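PDB 3SS6: acetyl-CoA acetyltransferase from Bacillus anthracis, which probably catalyses the thiolase-type condensation of two acetyl-CoA molecules to acetoacetyl-CoA and free CoA, and the reverse thiolysis. Local coordinates for residues V51-L56 and T81-T86; T28-A33 and R70-A75. All blocks are in the same frame, centred on the assembly; numbering follows the deposited sequence.

Contact 1. Residues V51-L56 and T81-T86; sequences VDEVIL and TVTGYT. With K (potassium ion), chain F.
Ile55 CG2 packs over one face of the Tyr85 ring, close to its centre, a CH-pi contact of 4.2 Å from CG2 to the centroid. The ring reaches this place because CG of Tyr85 sits between its backbone N and carbonyl carbon (chi1 66°), which sends the phenol alongside Ile55, both pointing the same way. At the ring edge lies the carboxylate of Glu53, its plane almost perpendicular to the ring. Its OE2 takes a short bond of 2.7 Å from Thr83 OG1, arriving from above the carboxylate plane, and a salt bridge from Arg89 of the second subunit. These side chains rise from two parallel neighbouring strands of a beta-alpha-beta unit in the N-terminal half of the thiolase fold. Three backbone bonds join them: Val54 N to Thr83 O at 2.9 Å, Tyr85 N to Val54 O at 3.1 Å and Leu56 N to Tyr85 O at 3.2 Å. Past the ring, Tyr85 OH binds a potassium ion at 3.1 Å, together with Ser100 and with Tyr85 and Ser100 of the second subunit. Packing is thus close around Glu53, Ile55 and Tyr85. The Val51 end is looser: Val51 CG1 and Val82 CG1 meet at 3.9 Å, and a water bridges Val51 O and Thr81 OG1, where exposed Thr81 lies beyond the paired strands.

Contact 2. Residues T28-A33 and R70-A75; sequences TPVELA and RTAALA
Val30 meets Thr71, Ala72 and Ala75 where helices 29-43 and 68-75 pack across each other in a helical layer of the alpha-beta-alpha sandwich. The valine points its side chain at the other helix and divides it between two places. With CG1 anti to the backbone N (chi1 166°), that methyl enters between Ala72 and Ala75, 3.8 Å from Ala72 CA and 3.9 Å from Ala75 CB. CG2 turns instead to Thr71 and meets its methyl CG2 at 3.8 Å, the two side chains crossing at about a right angle. One turn along from Val30, Ala33 CB touches Ala72 CB at 4.0 Å. Small residues keep this side of helix 68-75 low, and the axes of the two short segments come within 8.9 Å at a crossing angle of -52°. The helices cover the sheet in the N-terminal half of the thiolase fold, and Ala33 also rests on Leu56 of strand 53-57. The contact itself is wholly apolar: Thr71 turns OG1 to the carbonyl oxygens of Ala66 and Asn67 in its own chain. Polar bonding gathers at the start of helix 29-43, where Thr28 and Glu31 form a capping box. Glu31 N donates to Thr28 OG1 at 3.2 Å, while Thr28 N returns a nearly straight bond of 3.0 Å to Glu31 OE1. Glu65 adds to this end, accepting from Val30 N through OE1 and bonding Thr28 OG1 through OE2.

Contact 1 lies within the sheet and contact 2 in the helices packed on one face of it, their centres about 11 Å apart. Helix 68-75 belongs to both, connecting the strands of contact 1 and turning Ala72 and Ala75 to helix 29-43 and Ala73 to the strand. Among the links between them, Val54 CG2 packs on Ala73 CB at 4.0 Å, and Arg70 NH1 lies 2.8 Å from Val82 O, probably a hydrogen bond. The potassium ion lies on the other face of the sheet, with Tyr85. Both contacts touch the second subunit. Strand 83-88 leads on to Cys91, found as S-hydroxycysteine and probably the thiolase nucleophile, hence toward the probable active site.

Contact 1. Residues V51-L56 and T81-T86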
ATOM      1  N   VAL A  51       4.571  39.113 -14.858  1.00 18.61           N
ATOM      2  CA  VAL A  51       3.738  38.521 -13.810  1.00 17.53           C
ATOM      3  C   VAL A  51       4.496  38.468 -12.491  1.00 17.63           C
ATOM      4  O   VAL A  51       5.572  37.874 -12.407  1.00 19.54           O
ATOM      5  CB  VAL A  51       3.281  37.104 -14.189  1.00 18.09           C
ATOM      6  CG1 VAL A  51       2.460  36.495 -13.056  1.00 16.60           C
ATOM      7  CG2 VAL A  51       2.476  37.146 -15.499  1.00 18.28           C
ATOM      8  N   ASP A  52       3.931  39.079 -11.456  1.00 15.09           N
ATOM      9  CA  ASP A  52       4.607  39.140 -10.162  1.00 16.53           C
ATOM     10  C   ASP A  52       4.402  37.881  -9.299  1.00 23.08           C
ATOM     11  O   ASP A  52       5.258  37.529  -8.484  1.00 26.72           O
ATOM     12  CB  ASP A  52       4.166  40.406  -9.420  1.00 21.14           C
ATOM     13  CG  ASP A  52       4.606  41.677 -10.142  1.00 26.48           C
ATOM     14  OD1 ASP A  52       5.793  41.762 -10.523  1.00 29.39           O
ATOM     15  OD2 ASP A  52       3.772  42.580 -10.372  1.00 27.49           O
ATOM     16  N   GLU A  53       3.275  37.202  -9.480  1.00 15.47           N
ATOM     17  CA  GLU A  53       2.927  36.073  -8.628  1.00 14.32           C
ATOM     18  C   GLU A  53       1.865  35.235  -9.327  1.00 13.08           C
ATOM     19  O   GLU A  53       1.020  35.775 -10.035  1.00 13.90           O
ATOM     20  CB  GLU A  53       2.332  36.599  -7.321  1.00 15.48           C
ATOM     21  CG  GLU A  53       2.133  35.575  -6.223  1.00 18.98           C
ATOM     22  CD  GLU A  53       3.314  35.531  -5.281  1.00 19.15           C
ATOM     23  OE1 GLU A  53       3.356  36.334  -4.322  1.00 17.09           O
ATOM     24  OE2 GLU A  53       4.200  34.691  -5.509  1.00 17.61           O
ATOM     25  N   VAL A  54       1.925  33.922  -9.127  1.00 12.63           N
ATOM     26  CA  VAL A  54       0.838  33.015  -9.502  1.00 12.11           C
ATOM     27  C   VAL A  54       0.267  32.480  -8.198  1.00 13.37           C
ATOM     28  O   VAL A  54       1.011  31.988  -7.362  1.00 13.85           O
ATOM     29  CB  VAL A  54       1.350  31.831 -10.343  1.00 13.34           C
ATOM     30  CG1 VAL A  54       0.253  30.786 -10.551  1.00 13.60           C
ATOM     31  CG2 VAL A  54       1.888  32.347 -11.698  1.00 16.13           C
ATOM     32  N   ILE A  55      -1.042  32.605  -8.002  1.00 10.84           N
ATOM     33  CA  ILE A  55      -1.664  32.094  -6.779  1.00 10.11           C
ATOM     34  C   ILE A  55      -2.763  31.123  -7.169  1.00 11.05           C
ATOM     35  O   ILE A  55      -3.677  31.488  -7.909  1.00 12.46           O
ATOM     36  CB  ILE A  55      -2.283  33.237  -5.944  1.00 12.62           C
ATOM     37  CG1 ILE A  55      -1.262  34.352  -5.754  1.00 13.70           C
ATOM     38  CG2 ILE A  55      -2.766  32.701  -4.576  1.00 12.40           C
ATOM     39  CD1 ILE A  55      -1.800  35.521  -4.929  1.00 13.23           C
ATOM     40  N   LEU A  56      -2.661  29.876  -6.714  1.00 11.23           N
ATOM     41  CA  LEU A  56      -3.660  28.864  -7.056  1.00 12.20           C
ATOM     42  C   LEU A  56      -4.335  28.272  -5.830  1.00 10.76           C
ATOM     43  O   LEU A  56      -3.665  27.912  -4.847  1.00 11.47           O
ATOM     44  CB  LEU A  56      -3.026  27.705  -7.840  1.00 12.29           C
ATOM     45  CG  LEU A  56      -2.489  28.007  -9.240  1.00 11.70           C
ATOM     46  CD1 LEU A  56      -1.971  26.718  -9.860  1.00 12.97           C
ATOM     47  CD2 LEU A  56      -3.602  28.603 -10.086  1.00 12.17           C
ATOM     48  N   THR A  81      11.709  34.337 -11.991  1.00 19.30           N
ATOM     49  CA  THR A  81      11.288  35.455 -11.153  1.00 19.28           C
ATOM     50  C   THR A  81       9.813  35.397 -10.799  1.00 19.08           C
ATOM     51  O   THR A  81       9.368  36.077  -9.876  1.00 22.28           O
ATOM     52  CB  THR A  81      11.550  36.799 -11.851  1.00 24.62           C
ATOM     53  OG1 THR A  81      11.041  36.742 -13.192  1.00 25.66           O
ATOM     54  CG2 THR A  81      13.046  37.087 -11.885  1.00 26.29           C
ATOM     55  N   VAL A  82       9.052  34.604 -11.547  1.00 17.78           N
ATOM     56  CA  VAL A  82       7.612  34.513 -11.316  1.00 15.86           C
ATOM     57  C   VAL A  82       7.355  33.523 -10.195  1.00 18.27           C
ATOM     58  O   VAL A  82       7.362  32.308 -10.403  1.00 17.44           O
ATOM     59  CB  VAL A  82       6.860  34.078 -12.578  1.00 17.73           C
ATOM     60  CG1 VAL A  82       5.367  33.978 -12.306  1.00 18.52           C
ATOM     61  CG2 VAL A  82       7.126  35.067 -13.713  1.00 18.40           C
ATOM     62  N   THR A  83       7.147  34.053  -8.996  1.00 15.49           N
ATOM     63  CA  THR A  83       6.950  33.214  -7.825  1.00 13.10           C
ATOM     64  C   THR A  83       5.498  32.764  -7.726  1.00 15.82           C
ATOM     65  O   THR A  83       4.669  33.173  -8.522  1.00 15.79           O
ATOM     66  CB  THR A  83       7.374  33.964  -6.546  1.00 14.62           C
ATOM     67  OG1 THR A  83       6.638  35.195  -6.440  1.00 15.02           O
ATOM     68  CG2 THR A  83       8.864  34.306  -6.615  1.00 15.54           C
ATOM     69  N   GLY A  84       5.182  31.935  -6.738  1.00 14.15           N
ATOM     70  CA  GLY A  84       3.806  31.506  -6.587  1.00 12.33           C
ATOM     71  C   GLY A  84       3.588  30.895  -5.224  1.00 13.04           C
ATOM     72  O   GLY A  84       4.545  30.523  -4.537  1.00 11.86           O
ATOM     73  N   TYR A  85       2.323  30.806  -4.830  1.00 11.99           N
ATOM     74  CA  TYR A  85       1.948  30.075  -3.625  1.00 12.22           C
ATOM     75  C   TYR A  85       0.555  29.526  -3.764  1.00 12.03           C
ATOM     76  O   TYR A  85      -0.205  29.952  -4.637  1.00 11.79           O
ATOM     77  CB  TYR A  85       2.107  30.893  -2.335  1.00 11.94           C
ATOM     78  CG  TYR A  85       1.226  32.112  -2.116  1.00 11.53           C
ATOM     79  CD1 TYR A  85       0.173  32.077  -1.214  1.00 11.65           C
ATOM     80  CD2 TYR A  85       1.506  33.315  -2.749  1.00 13.47           C
ATOM     81  CE1 TYR A  85      -0.601  33.213  -0.957  1.00 12.08           C
ATOM     82  CE2 TYR A  85       0.735  34.455  -2.509  1.00 13.64           C
ATOM     83  CZ  TYR A  85      -0.314  34.392  -1.608  1.00 15.28           C
ATOM     84  OH  TYR A  85      -1.066  35.514  -1.355  1.00 15.04           O
ATOM     85  N   THR A  86       0.250  28.547  -2.918  1.00 11.96           N
ATOM     86  CA  THR A  86      -0.928  27.727  -3.114  1.00 10.74           C
ATOM     87  C   THR A  86      -1.819  27.824  -1.886  1.00 10.44           C
ATOM     88  O   THR A  86      -1.327  27.861  -0.741  1.00 12.04           O
ATOM     89  CB  THR A  86      -0.500  26.270  -3.428  1.00 12.21           C
ATOM     90  OG1 THR A  86       0.431  26.280  -4.523  1.00 11.40           O
ATOM     91  CG2 THR A  86      -1.686  25.425  -3.823  1.00 12.09           C
TER
HETATM   92  K     K F 395      -3.015  35.404   1.055  1.00 23.53           K
HETATM   93  O   HOH W   1       8.423  38.310 -12.898  0.50 22.65           O

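Contact 2. Residues T28-A33 and R70-A75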
ATOM      1  N   THR A  28      -2.136  15.432 -14.035  1.00 13.30           N
ATOM      2  CA  THR A  28      -1.896  15.932 -12.679  1.00 12.60           C
ATOM      3  C   THR A  28      -2.357  17.386 -12.550  1.00 12.87           C
ATOM      4  O   THR A  28      -2.626  18.050 -13.558  1.00 12.30           O
ATOM      5  CB  THR A  28      -0.402  15.877 -12.274  1.00 13.72           C
ATOM      6  OG1 THR A  28       0.334  16.888 -12.977  1.00 14.48           O
ATOM      7  CG2 THR A  28       0.197  14.503 -12.550  1.00 16.91           C
ATOM      8  N   PRO A  29      -2.448  17.890 -11.308  1.00 11.25           N
ATOM      9  CA  PRO A  29      -2.901  19.283 -11.182  1.00 11.44           C
ATOM     10  C   PRO A  29      -1.974  20.272 -11.882  1.00 11.97           C
ATOM     11  O   PRO A  29      -2.463  21.218 -12.504  1.00 11.82           O
ATOM     12  CB  PRO A  29      -2.911  19.515  -9.659  1.00 11.27           C
ATOM     13  CG  PRO A  29      -3.153  18.149  -9.069  1.00 12.73           C
ATOM     14  CD  PRO A  29      -2.352  17.217  -9.997  1.00 12.44           C
ATOM     15  N   VAL A  30      -0.664  20.089 -11.769  1.00 11.45           N
ATOM     16  CA  VAL A  30       0.259  20.986 -12.471  1.00 10.88           C
ATOM     17  C   VAL A  30       0.049  20.908 -13.980  1.00 12.99           C
ATOM     18  O   VAL A  30      -0.027  21.934 -14.650  1.00 13.16           O
ATOM     19  CB  VAL A  30       1.734  20.704 -12.101  1.00 12.21           C
ATOM     20  CG1 VAL A  30       2.693  21.392 -13.090  1.00 13.26           C
ATOM     21  CG2 VAL A  30       2.008  21.168 -10.665  1.00 13.67           C
ATOM     22  N   GLU A  31      -0.102  19.696 -14.505  1.00 13.79           N
ATOM     23  CA  GLU A  31      -0.300  19.531 -15.944  1.00 12.60           C
ATOM     24  C   GLU A  31      -1.569  20.215 -16.426  1.00 14.30           C
ATOM     25  O   GLU A  31      -1.614  20.752 -17.535  1.00 14.52           O
ATOM     26  CB  GLU A  31      -0.320  18.049 -16.307  1.00 15.88           C
ATOM     27  CG  GLU A  31       1.034  17.397 -16.096  1.00 15.54           C
ATOM     28  CD  GLU A  31       0.994  15.896 -16.257  1.00 21.29           C
ATOM     29  OE1 GLU A  31      -0.104  15.314 -16.186  1.00 15.90           O
ATOM     30  OE2 GLU A  31       2.071  15.293 -16.437  1.00 25.22           O
ATOM     31  N   LEU A  32      -2.583  20.214 -15.569  1.00 11.28           N
ATOM     32  CA  LEU A  32      -3.896  20.741 -15.932  1.00 11.81           C
ATOM     33  C   LEU A  32      -3.888  22.269 -15.845  1.00 11.33           C
ATOM     34  O   LEU A  32      -4.578  22.951 -16.596  1.00 12.69           O
ATOM     35  CB  LEU A  32      -4.962  20.139 -15.012  1.00 13.50           C
ATOM     36  CG  LEU A  32      -6.427  20.532 -15.242  1.00 14.01           C
ATOM     37  CD1 LEU A  32      -6.789  20.414 -16.730  1.00 17.08           C
ATOM     38  CD2 LEU A  32      -7.333  19.633 -14.381  1.00 11.43           C
ATOM     39  N   ALA A  33      -3.074  22.799 -14.933  1.00 12.33           N
ATOM     40  CA  ALA A  33      -2.969  24.256 -14.776  1.00 12.43           C
ATOM     41  C   ALA A  33      -2.150  24.892 -15.880  1.00 14.21           C
ATOM     42  O   ALA A  33      -2.482  25.977 -16.344  1.00 12.30           O
ATOM     43  CB  ALA A  33      -2.370  24.615 -13.416  1.00 14.78           C
ATOM     44  N   ARG A  70       3.810  27.538  -7.788  1.00 12.13           N
ATOM     45  CA  ARG A  70       5.174  27.787  -8.239  1.00 11.57           C
ATOM     46  C   ARG A  70       5.576  26.727  -9.246  1.00 11.16           C
ATOM     47  O   ARG A  70       6.217  27.029 -10.259  1.00 12.18           O
ATOM     48  CB  ARG A  70       6.146  27.788  -7.053  1.00 12.64           C
ATOM     49  CG  ARG A  70       7.621  27.733  -7.451  1.00 12.93           C
ATOM     50  CD  ARG A  70       8.071  28.948  -8.269  1.00 14.32           C
ATOM     51  NE  ARG A  70       9.537  28.971  -8.328  1.00 14.12           N
ATOM     52  CZ  ARG A  70      10.261  29.939  -8.883  1.00 16.33           C
ATOM     53  NH1 ARG A  70       9.663  30.991  -9.430  1.00 17.35           N
ATOM     54  NH2 ARG A  70      11.591  29.860  -8.877  1.00 17.92           N
ATOM     55  N   THR A  71       5.204  25.479  -8.964  1.00 11.26           N
ATOM     56  CA  THR A  71       5.572  24.393  -9.853  1.00 13.10           C
ATOM     57  C   THR A  71       4.916  24.589 -11.225  1.00 14.52           C
ATOM     58  O   THR A  71       5.562  24.410 -12.247  1.00 13.83           O
ATOM     59  CB  THR A  71       5.226  23.026  -9.250  1.00 12.45           C
ATOM     60  OG1 THR A  71       5.909  22.870  -7.996  1.00 14.60           O
ATOM     61  CG2 THR A  71       5.663  21.903 -10.183  1.00 12.83           C
ATOM     62  N   ALA A  72       3.646  24.977 -11.246  1.00 13.33           N
ATOM     63  CA  ALA A  72       2.960  25.175 -12.525  1.00 12.63           C
ATOM     64  C   ALA A  72       3.530  26.382 -13.275  1.00 14.16           C
ATOM     65  O   ALA A  72       3.634  26.369 -14.508  1.00 14.40           O
ATOM     66  CB  ALA A  72       1.453  25.330 -12.309  1.00 11.13           C
ATOM     67  N   ALA A  73       3.907  27.426 -12.541  1.00 12.83           N
ATOM     68  CA  ALA A  73       4.514  28.593 -13.184  1.00 13.61           C
ATOM     69  C   ALA A  73       5.789  28.180 -13.931  1.00 15.00           C
ATOM     70  O   ALA A  73       6.005  28.553 -15.098  1.00 14.29           O
ATOM     71  CB  ALA A  73       4.830  29.677 -12.144  1.00 13.28           C
ATOM     72  N   LEU A  74       6.635  27.410 -13.253  1.00 14.57           N
ATOM     73  CA  LEU A  74       7.879  26.952 -13.867  1.00 16.91           C
ATOM     74  C   LEU A  74       7.604  25.974 -15.004  1.00 17.00           C
ATOM     75  O   LEU A  74       8.246  26.045 -16.050  1.00 14.76           O
ATOM     76  CB  LEU A  74       8.781  26.284 -12.831  1.00 15.14           C
ATOM     77  CG  LEU A  74       9.393  27.180 -11.758  1.00 15.72           C
ATOM     78  CD1 LEU A  74      10.043  26.309 -10.686  1.00 14.92           C
ATOM     79  CD2 LEU A  74      10.398  28.156 -12.359  1.00 17.66           C
ATOM     80  N   ALA A  75       6.662  25.060 -14.800  1.00 14.21           N
ATOM     81  CA  ALA A  75       6.346  24.081 -15.840  1.00 15.20           C
ATOM     82  C   ALA A  75       5.746  24.743 -17.088  1.00 16.17           C
ATOM     83  O   ALA A  75       5.877  24.225 -18.209  1.00 16.93           O
ATOM     84  CB  ALA A  75       5.425  22.995 -15.308  1.00 13.68           C
TER